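Local structure of putative ABC transporter amino acid-binding protein (Sinorhizobium meliloti, 2Q88) at residues F14-I19 and R72-T77; L111-Y116 and I167-L172; Q94-D99 and Y201-A206; E22-A27 and V174-D179. The protein binds the compatible solute ectoine in a cleft between two lobes and probably delivers it to an ABC transporter for uptake in osmoprotection. All coordinates share one frame; numbering follows the deposited sequence.

Contact 1 of 4, residues F14-I19 and R72-T77. With CD (cadmium ion), chain E.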
loop_
_atom_site.group_PDB
_atom_site.type_symbol
_atom_site.label_atom_id
_atom_site.label_comp_id
_atom_site.label_asym_id
_atom_site.label_seq_id
_atom_site.Cartn_x
_atom_site.Cartn_y
_atom_site.Cartn_z
ATOM N N PHE A 14 -18.572 13.950 1.959
ATOM C CA PHE A 14 -17.325 13.197 2.178
ATOM C C PHE A 14 -17.360 11.809 1.569
ATOM O O PHE A 14 -18.435 11.234 1.384
ATOM C CB PHE A 14 -16.978 13.089 3.685
ATOM C CG PHE A 14 -18.004 12.343 4.504
ATOM C CD1 PHE A 14 -17.904 10.965 4.687
ATOM C CD2 PHE A 14 -19.067 13.021 5.095
ATOM C CE1 PHE A 14 -18.853 10.263 5.436
ATOM C CE2 PHE A 14 -20.020 12.338 5.852
ATOM C CZ PHE A 14 -19.916 10.953 6.022
ATOM N N ALA A 15 -16.166 11.288 1.274
ATOM C CA ALA A 15 -15.957 9.887 0.921
ATOM C C ALA A 15 -15.302 9.176 2.094
ATOM O O ALA A 15 -14.443 9.744 2.766
ATOM C CB ALA A 15 -15.052 9.778 -0.320
ATOM N N ARG A 16 -15.711 7.938 2.341
ATOM C CA ARG A 16 -15.057 7.097 3.340
ATOM C C ARG A 16 -13.933 6.327 2.661
ATOM O O ARG A 16 -14.170 5.620 1.679
ATOM C CB ARG A 16 -16.035 6.104 3.956
ATOM C CG ARG A 16 -17.195 6.734 4.691
ATOM C CD ARG A 16 -18.234 5.726 5.113
ATOM N NE ARG A 16 -19.368 6.377 5.756
ATOM C CZ ARG A 16 -19.432 6.645 7.048
ATOM N NH1 ARG A 16 -18.418 6.315 7.849
ATOM N NH2 ARG A 16 -20.512 7.246 7.548
ATOM N N ILE A 17 -12.721 6.460 3.185
ATOM C CA ILE A 17 -11.552 5.791 2.595
ATOM C C ILE A 17 -10.921 4.819 3.594
ATOM O O ILE A 17 -10.972 5.037 4.802
ATOM C CB ILE A 17 -10.510 6.823 2.043
ATOM C CG1 ILE A 17 -9.935 7.706 3.167
ATOM C CG2 ILE A 17 -11.132 7.668 0.896
ATOM C CD1 ILE A 17 -8.849 8.721 2.743
ATOM N N ALA A 18 -10.324 3.748 3.086
ATOM C CA ALA A 18 -9.653 2.786 3.943
ATOM C C ALA A 18 -8.154 3.001 3.818
ATOM O O ALA A 18 -7.642 3.103 2.701
ATOM C CB ALA A 18 -10.035 1.374 3.550
ATOM N N ILE A 19 -7.473 3.092 4.969
ATOM C CA ILE A 19 -6.015 3.259 5.049
ATOM C C ILE A 19 -5.417 2.295 6.085
ATOM O O ILE A 19 -6.155 1.665 6.834
ATOM C CB ILE A 19 -5.645 4.710 5.436
ATOM C CG1 ILE A 19 -6.064 5.021 6.881
ATOM C CG2 ILE A 19 -6.250 5.710 4.451
ATOM C CD1 ILE A 19 -5.354 6.243 7.465
ATOM N N ARG A 72 -18.758 -0.825 3.173
ATOM C CA ARG A 72 -18.420 -0.063 4.375
ATOM C C ARG A 72 -17.612 1.189 4.064
ATOM O O ARG A 72 -17.755 2.207 4.746
ATOM C CB ARG A 72 -17.700 -0.929 5.410
ATOM C CG ARG A 72 -18.621 -1.926 6.098
ATOM C CD ARG A 72 -17.990 -2.650 7.266
ATOM N NE ARG A 72 -17.072 -3.710 6.849
ATOM C CZ ARG A 72 -17.432 -4.974 6.629
ATOM N NH1 ARG A 72 -18.699 -5.342 6.768
ATOM N NH2 ARG A 72 -16.522 -5.875 6.265
ATOM N N HIS A 73 -16.769 1.113 3.039
ATOM C CA HIS A 73 -16.018 2.286 2.592
ATOM C C HIS A 73 -16.227 2.527 1.104
ATOM O O HIS A 73 -16.712 1.643 0.377
ATOM C CB HIS A 73 -14.545 2.147 2.961
ATOM C CG HIS A 73 -14.340 1.705 4.378
ATOM N ND1 HIS A 73 -13.928 0.434 4.708
ATOM C CD2 HIS A 73 -14.564 2.347 5.551
ATOM C CE1 HIS A 73 -13.869 0.319 6.024
ATOM N NE2 HIS A 73 -14.253 1.465 6.560
ATOM N N ASP A 74 -15.871 3.726 0.663
ATOM C CA ASP A 74 -16.127 4.156 -0.714
ATOM C C ASP A 74 -14.939 3.882 -1.629
ATOM O O ASP A 74 -15.111 3.630 -2.818
ATOM C CB ASP A 74 -16.491 5.638 -0.721
ATOM C CG ASP A 74 -17.713 5.933 0.140
ATOM O OD1 ASP A 74 -18.719 5.211 -0.022
ATOM O OD2 ASP A 74 -17.759 6.833 1.015
ATOM N N ALA A 75 -13.739 3.944 -1.063
ATOM C CA ALA A 75 -12.511 3.681 -1.808
ATOM C C ALA A 75 -11.457 3.130 -0.869
ATOM O O ALA A 75 -11.486 3.418 0.318
ATOM C CB ALA A 75 -12.007 4.973 -2.462
ATOM N N ILE A 76 -10.531 2.333 -1.398
ATOM C CA ILE A 76 -9.325 1.963 -0.643
ATOM C C ILE A 76 -8.210 2.851 -1.159
ATOM O O ILE A 76 -7.900 2.809 -2.336
ATOM C CB ILE A 76 -8.968 0.465 -0.866
ATOM C CG1 ILE A 76 -10.073 -0.446 -0.332
ATOM C CG2 ILE A 76 -7.655 0.122 -0.192
ATOM C CD1 ILE A 76 -9.990 -1.883 -0.895
ATOM N N THR A 77 -7.616 3.673 -0.301
ATOM C CA THR A 77 -6.553 4.566 -0.747
ATOM C C THR A 77 -5.389 4.388 0.209
ATOM O O THR A 77 -5.164 5.207 1.099
ATOM C CB THR A 77 -7.036 6.026 -0.747
ATOM O OG1 THR A 77 -7.476 6.359 0.565
ATOM C CG2 THR A 77 -8.298 6.192 -1.595
HETATM CD CD CD E . -15.262 2.366 8.694
HETATM O O HOH W 1 -16.494 4.346 8.375
#
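Arg-16 and Asp-74 meet through backbone and carboxylate: the Arg-16 N-H points almost straight (175°) at Asp-74 OD2, N to OD2 2.7 Å, and reaches the oxygen on its anti side, slightly out of the carboxylate plane. Arg-16 O is gripped twice, by Asp-74 N at 2.7 Å and by Ala-75 N at 3.2 Å, the second lying nearly on the line of the carbonyl bond. Further on, Ala-18 N donates to Ala-75 O (3.0 Å) and Thr-77 N to Ala-18 O (3.1 Å). These bonds pair strand 14-19 in parallel with strand 75-76, while strand 53-58 flanks its other side in the parallel part of this lobe's sheet. Thr-77 OG1, set between its backbone N and carbonyl carbon (chi1 58°), is pressed against Ile-17 CB at 3.4 Å and finds no polar partner in the model. On the margin, the backbone O of Arg-16 rests on His-73 CB, and His-73 NE2 binds the cadmium ion at 2.5 Å, the metal lying in the plane of the ring; water 1 and Ser-57 are further ligands. Lys-5 makes a salt bridge to the other oxygen, Asp-74 OD1, a second hold on the carboxylate. Were Asp-74 an alanine, the Arg-16 N-H would probably lose its acceptor and Lys-5 its mate.

Contact 2 of 4, residues L111-Y116 and I167-L172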
loop_
_atom_site.group_PDB
_atom_site.type_symbol
_atom_site.label_atom_id
_atom_site.label_comp_id
_atom_site.label_asym_id
_atom_site.label_seq_id
_atom_site.Cartn_x
_atom_site.Cartn_y
_atom_site.Cartn_z
ATOM N N LEU A 111 21.847 -14.210 8.798
ATOM C CA LEU A 111 21.231 -15.364 8.151
ATOM C C LEU A 111 21.349 -15.295 6.630
ATOM O O LEU A 111 20.884 -16.187 5.933
ATOM C CB LEU A 111 19.771 -15.484 8.586
ATOM C CG LEU A 111 19.430 -16.369 9.791
ATOM C CD1 LEU A 111 20.470 -16.338 10.900
ATOM C CD2 LEU A 111 18.050 -16.027 10.315
ATOM N N GLY A 112 21.979 -14.233 6.129
ATOM C CA GLY A 112 22.200 -14.047 4.692
ATOM C C GLY A 112 20.912 -14.085 3.894
ATOM O O GLY A 112 20.842 -14.740 2.855
ATOM N N LEU A 113 19.896 -13.385 4.391
ATOM C CA LEU A 113 18.583 -13.339 3.752
ATOM C C LEU A 113 18.489 -12.152 2.792
ATOM O O LEU A 113 18.509 -11.000 3.228
ATOM C CB LEU A 113 17.465 -13.271 4.807
ATOM C CG LEU A 113 17.427 -14.355 5.893
ATOM C CD1 LEU A 113 16.444 -13.986 7.007
ATOM C CD2 LEU A 113 17.084 -15.721 5.310
ATOM N N LYS A 114 18.404 -12.447 1.493
ATOM C CA LYS A 114 18.374 -11.428 0.430
ATOM C C LYS A 114 17.135 -11.566 -0.474
ATOM O O LYS A 114 16.815 -10.660 -1.252
ATOM C CB LYS A 114 19.647 -11.512 -0.437
ATOM C CG LYS A 114 20.967 -11.374 0.316
ATOM C CD LYS A 114 22.137 -11.699 -0.600
ATOM C CE LYS A 114 23.465 -11.762 0.151
ATOM N NZ LYS A 114 24.598 -12.119 -0.778
ATOM N N SER A 115 16.458 -12.709 -0.382
ATOM C CA SER A 115 15.286 -13.000 -1.199
ATOM C C SER A 115 14.271 -13.764 -0.359
ATOM O O SER A 115 14.614 -14.270 0.707
ATOM C CB SER A 115 15.684 -13.840 -2.426
ATOM O OG SER A 115 16.066 -15.157 -2.057
ATOM N N TYR A 116 13.026 -13.860 -0.831
ATOM C CA TYR A 116 12.027 -14.625 -0.088
ATOM C C TYR A 116 12.349 -16.112 -0.101
ATOM O O TYR A 116 11.971 -16.839 0.821
ATOM C CB TYR A 116 10.617 -14.368 -0.610
ATOM C CG TYR A 116 10.109 -12.986 -0.293
ATOM C CD1 TYR A 116 10.119 -11.986 -1.265
ATOM C CD2 TYR A 116 9.626 -12.668 0.979
ATOM C CE1 TYR A 116 9.637 -10.698 -0.988
ATOM C CE2 TYR A 116 9.137 -11.367 1.272
ATOM C CZ TYR A 116 9.161 -10.386 0.280
ATOM O OH TYR A 116 8.700 -9.091 0.531
ATOM N N ILE A 167 11.071 -12.238 15.194
ATOM C CA ILE A 167 11.222 -12.470 13.759
ATOM C C ILE A 167 12.675 -12.200 13.335
ATOM O O ILE A 167 13.425 -11.526 14.046
ATOM C CB ILE A 167 10.223 -11.609 12.932
ATOM C CG1 ILE A 167 10.401 -10.114 13.229
ATOM C CG2 ILE A 167 8.769 -12.054 13.183
ATOM C CD1 ILE A 167 9.486 -9.208 12.413
ATOM N N ASP A 168 13.063 -12.730 12.187
ATOM C CA ASP A 168 14.408 -12.497 11.639
ATOM C C ASP A 168 14.444 -11.420 10.553
ATOM O O ASP A 168 15.502 -10.869 10.234
ATOM C CB ASP A 168 14.978 -13.796 11.097
ATOM C CG ASP A 168 15.101 -14.853 12.163
ATOM O OD1 ASP A 168 15.975 -14.700 13.049
ATOM O OD2 ASP A 168 14.366 -15.864 12.208
ATOM N N VAL A 169 13.285 -11.143 9.982
ATOM C CA VAL A 169 13.164 -10.163 8.917
ATOM C C VAL A 169 11.767 -9.561 8.988
ATOM O O VAL A 169 10.808 -10.264 9.279
ATOM C CB VAL A 169 13.436 -10.798 7.514
ATOM C CG1 VAL A 169 12.690 -12.104 7.331
ATOM C CG2 VAL A 169 13.065 -9.851 6.387
ATOM N N TYR A 170 11.664 -8.269 8.725
ATOM C CA TYR A 170 10.361 -7.629 8.582
ATOM C C TYR A 170 10.304 -7.003 7.194
ATOM O O TYR A 170 11.221 -6.290 6.789
ATOM C CB TYR A 170 10.170 -6.587 9.677
ATOM C CG TYR A 170 8.881 -5.774 9.609
ATOM C CD1 TYR A 170 7.644 -6.390 9.481
ATOM C CD2 TYR A 170 8.913 -4.384 9.711
ATOM C CE1 TYR A 170 6.459 -5.635 9.437
ATOM C CE2 TYR A 170 7.760 -3.632 9.660
ATOM C CZ TYR A 170 6.538 -4.254 9.526
ATOM O OH TYR A 170 5.391 -3.488 9.499
ATOM N N SER A 171 9.240 -7.282 6.461
ATOM C CA SER A 171 9.159 -6.855 5.075
ATOM C C SER A 171 8.002 -5.884 4.840
ATOM O O SER A 171 6.872 -6.168 5.222
ATOM C CB SER A 171 9.026 -8.067 4.158
ATOM O OG SER A 171 9.106 -7.675 2.801
ATOM N N LEU A 172 8.336 -4.743 4.229
ATOM C CA LEU A 172 7.397 -3.711 3.765
ATOM C C LEU A 172 7.985 -3.134 2.478
ATOM O O LEU A 172 9.127 -3.466 2.128
ATOM C CB LEU A 172 7.280 -2.582 4.797
ATOM C CG LEU A 172 6.476 -2.802 6.083
ATOM C CD1 LEU A 172 6.420 -1.527 6.873
ATOM C CD2 LEU A 172 5.081 -3.305 5.786
#
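Leu-113 and Val-169 mark where loop 111-116 runs past strand 169-172 with no backbone hydrogen bond between them, their CA atoms 8.1 Å apart, and the side chains span the distance. At the end nearer the ligand cleft, Tyr-116 OH donates to Ser-171 OG at 2.7 Å. Ser-171 holds its OG anti to the backbone N (chi1 -173°), which sends the hydroxyl across to the tyrosine, and the same OG is also hydrogen-bonded to Ala-102 O, so that it joins the tyrosine to the neighbouring strand 98-106. Behind the hydroxyl the tyrosine ring meets Phe-103 edge-to-face and rests on Leu-138 and Ile-127. Midway, Leu-113 CD1 touches Val-169 CG1 at 4.2 Å, a purely apolar join. At the outer end Leu-111 crosses Asp-168 at about a right angle, its CD2 methyl lying 3.7 Å from Asp-168 CG; the polar need of that carboxylate is met by the backbone N of Lys-126, at OD2. A phenylalanine at Tyr-116 would probably keep the ring packing but cost Ser-171 OG its donor and loosen the loop's link to the strand. Ser-115 is the N-cap of helix 116-121, its OG bonded to Asp-118 N, and Tyr-116 follows it as the first helical residue. The arrangement belongs to an alpha/beta lobe of the periplasmic-binding-protein fold: a helix start and its lead-in loop packed against a central strand that lies between 98-106, antiparallel, and 127-129, parallel.

Contact 3 of 4, residues Q94-D99 and Y201-A206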
loop_
_atom_site.group_PDB
_atom_site.type_symbol
_atom_site.label_atom_id
_atom_site.label_comp_id
_atom_site.label_asym_id
_atom_site.label_seq_id
_atom_site.Cartn_x
_atom_site.Cartn_y
_atom_site.Cartn_z
ATOM N N GLN A 94 -6.277 4.095 -12.476
ATOM C CA GLN A 94 -4.956 3.975 -13.096
ATOM C C GLN A 94 -3.866 4.081 -12.007
ATOM O O GLN A 94 -4.182 4.468 -10.883
ATOM C CB GLN A 94 -4.816 5.054 -14.183
ATOM C CG GLN A 94 -5.683 4.771 -15.437
ATOM C CD GLN A 94 -5.344 3.453 -16.131
ATOM O OE1 GLN A 94 -4.180 3.043 -16.186
ATOM N NE2 GLN A 94 -6.362 2.792 -16.666
ATOM N N PRO A 95 -2.619 3.703 -12.304
ATOM C CA PRO A 95 -1.575 3.624 -11.282
ATOM C C PRO A 95 -1.232 4.957 -10.639
ATOM O O PRO A 95 -1.296 6.002 -11.285
ATOM C CB PRO A 95 -0.358 3.080 -12.034
ATOM C CG PRO A 95 -0.864 2.556 -13.323
ATOM C CD PRO A 95 -2.113 3.319 -13.633
ATOM N N ILE A 96 -0.873 4.903 -9.359
ATOM C CA ILE A 96 -0.543 6.101 -8.592
ATOM C C ILE A 96 0.798 5.972 -7.880
ATOM O O ILE A 96 1.738 6.716 -8.191
ATOM C CB ILE A 96 -1.675 6.439 -7.570
ATOM C CG1 ILE A 96 -2.992 6.714 -8.306
ATOM C CG2 ILE A 96 -1.269 7.650 -6.717
ATOM C CD1 ILE A 96 -4.229 6.873 -7.419
ATOM N N LEU A 97 0.878 5.048 -6.917
ATOM C CA LEU A 97 2.078 4.874 -6.077
ATOM C C LEU A 97 2.800 3.565 -6.368
ATOM O O LEU A 97 2.257 2.479 -6.157
ATOM C CB LEU A 97 1.728 4.926 -4.593
ATOM C CG LEU A 97 0.939 6.137 -4.073
ATOM C CD1 LEU A 97 0.858 6.051 -2.559
ATOM C CD2 LEU A 97 1.627 7.438 -4.467
ATOM N N CYS A 98 4.031 3.689 -6.838
ATOM C CA CYS A 98 4.852 2.545 -7.228
ATOM C C CYS A 98 5.981 2.337 -6.232
ATOM O O CYS A 98 6.560 3.302 -5.752
ATOM C CB CYS A 98 5.428 2.786 -8.625
ATOM S SG CYS A 98 4.162 2.906 -9.903
ATOM N N ASP A 99 6.284 1.082 -5.905
ATOM C CA ASP A 99 7.419 0.785 -5.028
ATOM C C ASP A 99 7.879 -0.660 -5.117
ATOM O O ASP A 99 7.108 -1.557 -5.477
ATOM C CB ASP A 99 7.103 1.122 -3.563
ATOM C CG ASP A 99 8.345 1.585 -2.788
ATOM O OD1 ASP A 99 9.402 1.836 -3.409
ATOM O OD2 ASP A 99 8.367 1.736 -1.558
ATOM N N TYR A 201 5.714 -3.168 -7.595
ATOM C CA TYR A 201 4.269 -3.041 -7.613
ATOM C C TYR A 201 3.895 -1.573 -7.768
ATOM O O TYR A 201 4.695 -0.697 -7.442
ATOM C CB TYR A 201 3.683 -3.524 -6.284
ATOM C CG TYR A 201 3.707 -5.012 -6.045
ATOM C CD1 TYR A 201 2.856 -5.866 -6.750
ATOM C CD2 TYR A 201 4.559 -5.568 -5.097
ATOM C CE1 TYR A 201 2.871 -7.234 -6.530
ATOM C CE2 TYR A 201 4.581 -6.945 -4.865
ATOM C CZ TYR A 201 3.731 -7.766 -5.588
ATOM O OH TYR A 201 3.746 -9.124 -5.383
ATOM N N CYS A 202 2.685 -1.329 -8.271
ATOM C CA CYS A 202 2.036 -0.018 -8.184
ATOM C C CYS A 202 0.627 -0.175 -7.646
ATOM O O CYS A 202 -0.046 -1.168 -7.920
ATOM C CB CYS A 202 1.936 0.665 -9.552
ATOM S SG CYS A 202 3.485 1.033 -10.388
ATOM N N ASP A 203 0.168 0.818 -6.898
ATOM C CA ASP A 203 -1.204 0.826 -6.432
ATOM C C ASP A 203 -2.126 1.684 -7.323
ATOM O O ASP A 203 -1.711 2.219 -8.349
ATOM C CB ASP A 203 -1.267 1.289 -4.965
ATOM C CG ASP A 203 -1.433 2.795 -4.814
ATOM O OD1 ASP A 203 -1.033 3.553 -5.725
ATOM O OD2 ASP A 203 -1.976 3.314 -3.812
ATOM N N GLY A 204 -3.386 1.759 -6.933
ATOM C CA GLY A 204 -4.305 2.774 -7.425
ATOM C C GLY A 204 -5.368 2.834 -6.352
ATOM O O GLY A 204 -5.360 2.004 -5.440
ATOM N N ALA A 205 -6.286 3.789 -6.447
ATOM C CA ALA A 205 -7.456 3.754 -5.585
ATOM C C ALA A 205 -8.362 2.599 -6.044
ATOM O O ALA A 205 -8.524 2.389 -7.240
ATOM C CB ALA A 205 -8.199 5.082 -5.638
ATOM N N ALA A 206 -8.926 1.846 -5.101
ATOM C CA ALA A 206 -9.837 0.751 -5.453
ATOM C C ALA A 206 -11.275 1.099 -5.083
ATOM O O ALA A 206 -11.534 1.548 -3.967
ATOM C CB ALA A 206 -9.431 -0.523 -4.766
#
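A covalent link comes first: Cys-98 SG and Cys-202 SG are 2.0 Å apart, and the chi3 of 99° is close to the 90° or so that a disulfide prefers. The two cysteines form a non-hydrogen-bonded pair of antiparallel strands, drawn together to 3.9 Å between their CA atoms. Next come the backbone hydrogen bonds. Asp-99 and Tyr-201 make the hydrogen-bonded pair beside the disulfide, with Asp-99 N to Tyr-201 O at 2.8 Å and Tyr-201 N to Asp-99 O at 3.0 Å. On the other side Asp-203 N donates to Leu-97 O, while Ile-96 N reaches Asp-203 O from above the carbonyl plane. In proteins of this family two such segments connect the lobes, so 94-99 and 201-206 are probably the hinge strands, here stapled to each other by the disulfide. Side chain to backbone, Asp-203 OD1 accepts from Leu-97 N at 2.7 Å, met nearly end-on to its C-O bond. With its backbone N and O also engaged, Asp-203 grips residues 96 and 97 through three bonds, its side chain running alongside that of Leu-97 in the same direction. Apolar touches are fewer: Pro-95 CB lies 4.2 Å from Cys-202 CB, and Ile-96 CD1 sits 4.1 Å from Gly-204 CA. Around the pair, helix 250-254 brings Leu-253 onto Pro-95 and Cys-202. Asp-99 OD2 leads away to bond Leu-175 N, and Tyr-201 lays its ring nearly parallel to that of Phe-81.

Contact 4 of 4, residues E22-A27 and V174-D179. With 4CS ((4S)-2-methyl-1,4,5,6-tetrahydropyrimidine-4-carboxylic acid), chain F.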
loop_
_atom_site.group_PDB
_atom_site.type_symbol
_atom_site.label_atom_id
_atom_site.label_comp_id
_atom_site.label_asym_id
_atom_site.label_seq_id
_atom_site.Cartn_x
_atom_site.Cartn_y
_atom_site.Cartn_z
ATOM N N GLU A 22 0.775 3.606 7.336
ATOM C CA GLU A 22 2.100 3.100 6.961
ATOM C C GLU A 22 2.801 4.170 6.126
ATOM O O GLU A 22 2.727 4.147 4.896
ATOM C CB GLU A 22 1.978 1.791 6.172
ATOM C CG GLU A 22 3.326 1.178 5.769
ATOM C CD GLU A 22 3.186 -0.011 4.835
ATOM O OE1 GLU A 22 2.379 -0.910 5.156
ATOM O OE2 GLU A 22 3.894 -0.057 3.789
ATOM N N PRO A 23 3.437 5.143 6.785
ATOM C CA PRO A 23 4.138 6.206 6.065
ATOM C C PRO A 23 5.213 5.639 5.123
ATOM O O PRO A 23 5.881 4.671 5.501
ATOM C CB PRO A 23 4.789 7.043 7.186
ATOM C CG PRO A 23 4.037 6.715 8.449
ATOM C CD PRO A 23 3.482 5.319 8.252
ATOM N N PRO A 24 5.440 6.244 3.953
ATOM C CA PRO A 24 4.747 7.444 3.464
ATOM C C PRO A 24 3.505 7.217 2.589
ATOM O O PRO A 24 3.044 8.166 1.939
ATOM C CB PRO A 24 5.824 8.101 2.603
ATOM C CG PRO A 24 6.539 6.928 1.979
ATOM C CD PRO A 24 6.534 5.849 3.050
ATOM N N PHE A 25 2.968 5.999 2.569
ATOM C CA PHE A 25 1.728 5.718 1.847
ATOM C C PHE A 25 0.518 6.368 2.528
ATOM O O PHE A 25 -0.299 6.999 1.860
ATOM C CB PHE A 25 1.503 4.216 1.721
ATOM C CG PHE A 25 2.534 3.517 0.873
ATOM C CD1 PHE A 25 3.742 3.110 1.419
ATOM C CD2 PHE A 25 2.282 3.248 -0.471
ATOM C CE1 PHE A 25 4.705 2.444 0.633
ATOM C CE2 PHE A 25 3.228 2.579 -1.261
ATOM C CZ PHE A 25 4.438 2.179 -0.705
ATOM N N THR A 26 0.415 6.198 3.847
ATOM C CA THR A 26 -0.687 6.756 4.651
ATOM C C THR A 26 -0.114 7.120 6.001
ATOM O O THR A 26 0.825 6.480 6.475
ATOM C CB THR A 26 -1.826 5.733 4.881
ATOM O OG1 THR A 26 -1.284 4.543 5.459
ATOM C CG2 THR A 26 -2.463 5.257 3.559
ATOM N N ALA A 27 -0.675 8.140 6.637
ATOM C CA ALA A 27 -0.200 8.571 7.947
ATOM C C ALA A 27 -1.348 9.288 8.630
ATOM O O ALA A 27 -2.210 9.834 7.954
ATOM C CB ALA A 27 0.988 9.511 7.806
ATOM N N VAL A 174 10.007 -0.588 0.171
ATOM C CA VAL A 174 11.238 0.185 0.373
ATOM C C VAL A 174 11.007 1.518 1.089
ATOM O O VAL A 174 11.648 1.806 2.099
ATOM C CB VAL A 174 11.952 0.427 -0.981
ATOM C CG1 VAL A 174 13.136 1.385 -0.829
ATOM C CG2 VAL A 174 12.400 -0.908 -1.573
ATOM N N LEU A 175 10.101 2.333 0.567
ATOM C CA LEU A 175 9.864 3.641 1.176
ATOM C C LEU A 175 9.349 3.561 2.615
ATOM O O LEU A 175 9.703 4.409 3.435
ATOM C CB LEU A 175 8.935 4.485 0.312
ATOM C CG LEU A 175 9.546 5.013 -0.984
ATOM C CD1 LEU A 175 8.428 5.448 -1.919
ATOM C CD2 LEU A 175 10.493 6.197 -0.725
ATOM N N SER A 176 8.526 2.555 2.908
ATOM C CA SER A 176 7.986 2.345 4.263
ATOM C C SER A 176 9.058 1.870 5.244
ATOM O O SER A 176 9.091 2.315 6.401
ATOM C CB SER A 176 6.851 1.311 4.246
ATOM O OG SER A 176 5.809 1.667 3.354
ATOM N N ILE A 177 9.901 0.938 4.796
ATOM C CA ILE A 177 10.986 0.419 5.637
ATOM C C ILE A 177 11.978 1.543 5.937
ATOM O O ILE A 177 12.339 1.747 7.091
ATOM C CB ILE A 177 11.689 -0.809 4.972
ATOM C CG1 ILE A 177 10.820 -2.083 5.063
ATOM C CG2 ILE A 177 13.042 -1.086 5.598
ATOM C CD1 ILE A 177 10.530 -2.585 6.520
ATOM N N ASN A 178 12.403 2.272 4.904
ATOM C CA ASN A 178 13.354 3.383 5.078
ATOM C C ASN A 178 12.850 4.462 6.032
ATOM O O ASN A 178 13.605 4.979 6.858
ATOM C CB ASN A 178 13.713 4.020 3.729
ATOM C CG ASN A 178 14.715 3.196 2.927
ATOM O OD1 ASN A 178 15.437 2.353 3.465
ATOM N ND2 ASN A 178 14.771 3.455 1.629
ATOM N N ASP A 179 11.575 4.804 5.915
ATOM C CA ASP A 179 10.973 5.796 6.796
ATOM C C ASP A 179 10.958 5.315 8.248
ATOM O O ASP A 179 11.357 6.045 9.169
ATOM C CB ASP A 179 9.564 6.120 6.313
ATOM C CG ASP A 179 8.985 7.317 7.001
ATOM O OD1 ASP A 179 8.091 7.122 7.847
ATOM O OD2 ASP A 179 9.370 8.489 6.782
HETATM O O 4CS F . -0.388 -5.576 0.105
HETATM C C 4CS F . -0.067 -4.422 -0.181
HETATM O OXT 4CS F . -0.687 -3.808 -1.058
HETATM C CA 4CS F . 1.111 -3.762 0.523
HETATM C CB 4CS F . 1.180 -4.086 2.003
HETATM C CAD 4CS F . 2.416 -3.422 2.618
HETATM N NAG 4CS F . 2.381 -1.961 2.345
HETATM C CAI 4CS F . 1.729 -1.446 1.214
HETATM C CAA 4CS F . 1.691 0.070 0.960
HETATM N N 4CS F . 1.074 -2.303 0.319
HETATM O O HOH W 2 6.808 3.199 7.452
#
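The ectoine pocket, in the cleft between the lobes, is bordered here by Glu-22 and Phe-25 of the loop 22-27, which lean against Ser-176 in the first turn of helix 174-184. Ser-176 OG donates to Glu-22 OE2 at 2.6 Å, which accepts with its anti lone pair, the one turned away from OE1. The same OE2 accepts from ectoine NAG at 2.8 Å along a fairly straight bond (166°), whereas OE1 takes a weak, bent one and is also hydrogen-bonded to Tyr-61 OH. Glu-22 reaches that far because its chain is extended, with CG anti to the backbone N (chi1 -179°). Phe-25 serves both neighbours: the ectoine methyl CAA sits over the centre of one face of its ring, 3.5 Å from Phe-25 CD2, while Ser-176 OG comes in at the edge, 3.0 Å from Phe-25 CE1. Farther from the ligand, water 2 donates to Pro-23 O and to Ser-176 O, bridging loop and helix. Pro-24, which follows a cis peptide bond, sets CG 3.8 Å from Leu-175 CB, crossing it at about a right angle. Pro-23 CB meets Asp-179 OD1 at 3.4 Å, an oxygen whose salt bridge goes to Lys-183. With the serine and the ligand both donating hydrogen bonds to it, the Glu-22 carboxylate is probably negative and faces the cationic amidinium of ectoine; because its serine partner comes from the far side of the cleft, ligand recognition and lobe closure are likely to be coupled.

From the N terminus, strand 14-19 is the first to find a distant partner: contact 1 closes its loop at 72-77, before contacts 2 and 3 begin. The 22-27 segment of contact 4 lies inside that loop, yet its partner 174-179 comes much later, so contact 4 crosses contact 1. It also crosses contact 3, which opens at 94-99 and closes last, at 201-206. Contact 2 is nested within both contact 3 and contact 4. Contacts 1 and 2 belong to separate lobes, their centres about 32 Å apart. Contact 3 joins the connecting segments, touching contact 1 through Ile-76 and Ala-206 and contact 4 through Asp-99 and Leu-175. Contact 4 spans the cleft.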